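Local coordinates for acetylornithine aminotransferase (Aquifex aeolicus, PDB 2EH6), which catalyses the pyridoxal-phosphate-dependent transfer of an amino group between N(2)-acetyl-L-ornithine and 2-oxoglutarate in arginine biosynthesis, at residues F302-K305 with L306-L309; E223-A226 with Y227-F230. All coordinates share one frame; numbering follows the deposited sequence.

Interaction 1: F302-K305 with L306-L309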
loop_
_atom_site.group_PDB
_atom_site.type_symbol
_atom_site.label_atom_id
_atom_site.label_comp_id
_atom_site.label_asym_id
_atom_site.label_seq_id
_atom_site.Cartn_x
_atom_site.Cartn_y
_atom_site.Cartn_z
ATOM N N PHE A 302 10.879 -31.772 2.153
ATOM C CA PHE A 302 10.923 -31.195 0.814
ATOM C C PHE A 302 12.356 -30.874 0.386
ATOM O O PHE A 302 12.774 -31.222 -0.718
ATOM C CB PHE A 302 10.042 -29.934 0.787
ATOM C CG PHE A 302 9.896 -29.295 -0.575
ATOM C CD1 PHE A 302 10.135 -30.013 -1.742
ATOM C CD2 PHE A 302 9.462 -27.979 -0.683
ATOM C CE1 PHE A 302 9.942 -29.422 -2.998
ATOM C CE2 PHE A 302 9.266 -27.386 -1.932
ATOM C CZ PHE A 302 9.505 -28.107 -3.087
ATOM N N LYS A 303 13.116 -30.220 1.259
ATOM C CA LYS A 303 14.492 -29.870 0.931
ATOM C C LYS A 303 15.305 -31.118 0.584
ATOM O O LYS A 303 16.052 -31.131 -0.398
ATOM C CB LYS A 303 15.145 -29.118 2.098
ATOM C CG LYS A 303 16.483 -28.476 1.751
ATOM C CD LYS A 303 16.988 -27.585 2.882
ATOM C CE LYS A 303 18.275 -26.870 2.492
ATOM N NZ LYS A 303 18.777 -25.979 3.580
ATOM N N GLU A 304 15.149 -32.173 1.376
ATOM C CA GLU A 304 15.881 -33.406 1.119
ATOM C C GLU A 304 15.517 -34.033 -0.224
ATOM O O GLU A 304 16.391 -34.518 -0.943
ATOM C CB GLU A 304 15.648 -34.413 2.247
ATOM C CG GLU A 304 16.319 -34.015 3.551
ATOM C CD GLU A 304 17.792 -33.669 3.363
ATOM O OE1 GLU A 304 18.558 -34.537 2.883
ATOM O OE2 GLU A 304 18.180 -32.526 3.692
ATOM N N LYS A 305 14.230 -34.025 -0.559
ATOM C CA LYS A 305 13.777 -34.590 -1.826
ATOM C C LYS A 305 14.341 -33.781 -2.991
ATOM O O LYS A 305 14.691 -34.336 -4.032
ATOM C CB LYS A 305 12.247 -34.602 -1.891
ATOM C CG LYS A 305 11.587 -35.474 -0.835
ATOM C CD LYS A 305 12.078 -36.914 -0.926
ATOM C CE LYS A 305 11.484 -37.773 0.172
ATOM N NZ LYS A 305 11.896 -39.201 0.057
ATOM N N LEU A 306 14.423 -32.466 -2.814
ATOM C CA LEU A 306 14.963 -31.598 -3.850
ATOM C C LEU A 306 16.425 -31.949 -4.085
ATOM O O LEU A 306 16.887 -31.988 -5.225
ATOM C CB LEU A 306 14.834 -30.128 -3.441
ATOM C CG LEU A 306 13.419 -29.540 -3.487
ATOM C CD1 LEU A 306 13.438 -28.109 -2.978
ATOM C CD2 LEU A 306 12.895 -29.587 -4.918
ATOM N N LYS A 307 17.154 -32.201 -3.001
ATOM C CA LYS A 307 18.562 -32.574 -3.109
ATOM C C LYS A 307 18.678 -33.905 -3.843
ATOM O O LYS A 307 19.595 -34.115 -4.637
ATOM C CB LYS A 307 19.192 -32.709 -1.719
ATOM C CG LYS A 307 19.431 -31.396 -0.995
ATOM C CD LYS A 307 19.925 -31.642 0.428
ATOM C CE LYS A 307 20.217 -30.332 1.147
ATOM N NZ LYS A 307 20.494 -30.532 2.598
ATOM N N GLU A 308 17.731 -34.800 -3.573
ATOM C CA GLU A 308 17.709 -36.124 -4.184
ATOM C C GLU A 308 17.586 -36.113 -5.702
ATOM O O GLU A 308 18.050 -37.037 -6.370
ATOM C CB GLU A 308 16.573 -36.950 -3.585
ATOM C CG GLU A 308 16.931 -37.629 -2.277
ATOM C CD GLU A 308 15.717 -38.195 -1.568
ATOM O OE1 GLU A 308 14.818 -38.730 -2.254
ATOM O OE2 GLU A 308 15.668 -38.111 -0.324
ATOM N N LEU A 309 16.961 -35.076 -6.247
ATOM C CA LEU A 309 16.803 -34.978 -7.692
ATOM C C LEU A 309 18.168 -34.883 -8.371
ATOM O O LEU A 309 18.329 -35.284 -9.525
ATOM C CB LEU A 309 15.963 -33.751 -8.051
ATOM C CG LEU A 309 14.512 -33.740 -7.555
ATOM C CD1 LEU A 309 13.886 -32.386 -7.855
ATOM C CD2 LEU A 309 13.722 -34.859 -8.225
HETATM O O HOH W 1 13.862 -37.116 -5.127
#
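Leu306 sets its CD1 methyl over one face of the Phe302 ring, toward the rim, one helical turn later in the chain. Leu306 CD1 stands 4.0 Å from the ring centroid and 19° off the normal, which meets the geometry of a CH-pi contact, while Leu306 CG touches Phe302 CE1 at 3.5 Å. The ring reaches this position because CG of Phe302 is anti to the backbone N (chi1 -175°).

On the polar side the spacing changes from four residues to three. Lys307 NZ donates to Glu304 OE2 at 3.2 Å, entering on the syn side of the carboxylate and 22° out of its plane. An extended lysine chain and a glutamate bent at chi2 bring the two charges together. Lys305 and Glu308 instead run alongside each other in the same direction, and their salt bridge is long, with Lys305 NZ 3.8 Å from Glu308 OE1. A water donates to Lys305 O at 3.1 Å and weakly to Glu308 OE1.

Beneath these pairs lie the i to i+4 backbone bonds: Leu306 N to Phe302 O (2.9 Å), then Lys307 to Lys303 and Glu308 to Glu304. The bond from Leu309 N to Lys305 O is weak. Further out, Phe302 meets the rings of Phe33 and Phe353, Ile368 of helix 361-374 touches Phe302, Lys305 and Leu306, and Lys303 NZ bonds to Gly316 O. The whole forms the C-terminal part of an amphipathic helix, 275-308, with its apolar side packed on a mixed sheet and helix 361-374.

Interaction 2: E223-A226 with Y227-F230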
loop_
_atom_site.group_PDB
_atom_site.type_symbol
_atom_site.label_atom_id
_atom_site.label_comp_id
_atom_site.label_asym_id
_atom_site.label_seq_id
_atom_site.Cartn_x
_atom_site.Cartn_y
_atom_site.Cartn_z
ATOM N N GLU A 223 10.232 -20.712 11.680
ATOM C CA GLU A 223 10.131 -19.958 12.926
ATOM C C GLU A 223 9.197 -18.796 12.623
ATOM O O GLU A 223 9.086 -18.385 11.469
ATOM C CB GLU A 223 11.499 -19.420 13.353
ATOM C CG GLU A 223 12.503 -20.484 13.779
ATOM C CD GLU A 223 11.995 -21.348 14.920
ATOM O OE1 GLU A 223 11.337 -20.804 15.834
ATOM O OE2 GLU A 223 12.264 -22.567 14.909
ATOM N N PHE A 224 8.524 -18.267 13.639
ATOM C CA PHE A 224 7.609 -17.162 13.400
ATOM C C PHE A 224 8.326 -16.058 12.618
ATOM O O PHE A 224 7.831 -15.598 11.588
ATOM C CB PHE A 224 7.066 -16.608 14.711
ATOM C CG PHE A 224 5.807 -15.821 14.538
ATOM C CD1 PHE A 224 4.588 -16.471 14.366
ATOM C CD2 PHE A 224 5.843 -14.433 14.481
ATOM C CE1 PHE A 224 3.421 -15.746 14.135
ATOM C CE2 PHE A 224 4.684 -13.700 14.250
ATOM C CZ PHE A 224 3.471 -14.357 14.077
ATOM N N TYR A 225 9.482 -15.629 13.119
ATOM C CA TYR A 225 10.299 -14.625 12.440
ATOM C C TYR A 225 11.598 -15.335 12.085
ATOM O O TYR A 225 12.179 -16.014 12.926
ATOM C CB TYR A 225 10.603 -13.440 13.356
ATOM C CG TYR A 225 9.385 -12.684 13.819
ATOM C CD1 TYR A 225 8.454 -12.186 12.903
ATOM C CD2 TYR A 225 9.173 -12.442 15.173
ATOM C CE1 TYR A 225 7.347 -11.467 13.325
ATOM C CE2 TYR A 225 8.072 -11.725 15.608
ATOM C CZ TYR A 225 7.164 -11.238 14.680
ATOM O OH TYR A 225 6.087 -10.514 15.113
ATOM N N ALA A 226 12.051 -15.186 10.845
ATOM C CA ALA A 226 13.276 -15.843 10.405
ATOM C C ALA A 226 14.516 -15.443 11.206
ATOM O O ALA A 226 15.445 -16.239 11.355
ATOM C CB ALA A 226 13.508 -15.570 8.923
ATOM N N TYR A 227 14.543 -14.219 11.721
ATOM C CA TYR A 227 15.710 -13.771 12.481
ATOM C C TYR A 227 15.941 -14.610 13.737
ATOM O O TYR A 227 17.041 -14.628 14.284
ATOM C CB TYR A 227 15.580 -12.286 12.856
ATOM C CG TYR A 227 14.667 -11.970 14.026
ATOM C CD1 TYR A 227 15.038 -12.275 15.343
ATOM C CD2 TYR A 227 13.434 -11.349 13.821
ATOM C CE1 TYR A 227 14.202 -11.968 16.418
ATOM C CE2 TYR A 227 12.594 -11.041 14.884
ATOM C CZ TYR A 227 12.980 -11.353 16.182
ATOM O OH TYR A 227 12.127 -11.064 17.228
ATOM N N GLN A 228 14.905 -15.310 14.181
ATOM C CA GLN A 228 15.002 -16.134 15.379
ATOM C C GLN A 228 15.915 -17.343 15.189
ATOM O O GLN A 228 16.385 -17.931 16.161
ATOM C CB GLN A 228 13.603 -16.586 15.811
ATOM C CG GLN A 228 12.642 -15.429 16.046
ATOM C CD GLN A 228 11.232 -15.891 16.353
ATOM O OE1 GLN A 228 10.683 -16.744 15.661
ATOM N NE2 GLN A 228 10.631 -15.316 17.386
ATOM N N HIS A 229 16.165 -17.716 13.941
ATOM C CA HIS A 229 17.044 -18.845 13.658
ATOM C C HIS A 229 18.470 -18.519 14.101
ATOM O O HIS A 229 19.275 -19.414 14.357
ATOM C CB HIS A 229 17.058 -19.153 12.157
ATOM C CG HIS A 229 15.860 -19.912 11.672
ATOM N ND1 HIS A 229 15.615 -21.223 12.026
ATOM C CD2 HIS A 229 14.866 -19.560 10.821
ATOM C CE1 HIS A 229 14.525 -21.646 11.412
ATOM N NE2 HIS A 229 14.051 -20.657 10.673
ATOM N N PHE A 230 18.775 -17.229 14.191
ATOM C CA PHE A 230 20.113 -16.787 14.569
ATOM C C PHE A 230 20.124 -15.960 15.849
ATOM O O PHE A 230 21.103 -15.274 16.141
ATOM C CB PHE A 230 20.709 -15.972 13.423
ATOM C CG PHE A 230 20.640 -16.664 12.093
ATOM C CD1 PHE A 230 21.627 -17.567 11.711
ATOM C CD2 PHE A 230 19.569 -16.433 11.232
ATOM C CE1 PHE A 230 21.549 -18.233 10.489
ATOM C CE2 PHE A 230 19.482 -17.093 10.007
ATOM C CZ PHE A 230 20.473 -17.995 9.635
HETATM O O HOH W 2 9.346 -19.277 16.216
#
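The imidazole of His229 carries Glu223 CG over one face, 3.5 Å from the ring centroid and 19° off the normal, a CH-pi contact; Ala226 O lies at the ring's edge, near its plane. Glu223 thus meets the ring through its methylene, and its carboxylate plane is nearly perpendicular to the imidazole. His229 NE2 is bonded to Thr221 O. The rings of Tyr225 and Tyr227 point the same way with planes only 11° apart, yet they are slid so far that they barely overlap, their centroids 5.6 Å apart. The closest approach of the two side chains is Tyr225 CB to Tyr227 CE2, 3.5 Å. Phe224 CD2 sits over the centre of one face of the Tyr225 ring, and Gln228 CG lies over a face of the Tyr227 ring, toward its rim.

Residues 226-229 form a short 3-10 turn in the loop between strands 208-212 and 236-239, within the mixed sheet that contains both strands. Its i to i+3 bonds run from Gln228 N to Tyr225 O (3.1 Å) and from His229 N to Ala226 O (3.1 Å). Glu213, inferred to belong to the cofactor site, accepts the N-H groups of Ala226 and Tyr227 at the start of the turn.

Gln228 returns the bond with its side chain: Tyr225 N donates to Gln228 OE1 at 3.0 Å and a nearly straight 173°, approaching from well above the amide plane. The extended chain carries OE1 back to that N-H. A water also donates to Gln228 OE1, at 2.9 Å, and joins it to Glu223 OE1 and Phe224 N.

How the interactions relate
Both are local contacts, and they hold different elements: interaction 1 lies in the C-terminal part of helix 275-308, whereas interaction 2 shapes a loop between strands 208-212 and 236-239. Their centres are 23 Å apart and they do not touch. Interaction 1 lies farther from the chain centre, about 24 Å against 13 Å, and pairs a buried apolar side with lysine-glutamate bridges on the solvent-facing side, one of them long. Interaction 2 has four buried residues and none fully exposed, so aromatic rings, an amide and backbone groups take over from paired charges. Interaction 1 is remote from the annotated sites; in interaction 2, Tyr227 borders Glu213, and the side chain of Ala226 lies about 10 Å from the bound cofactor.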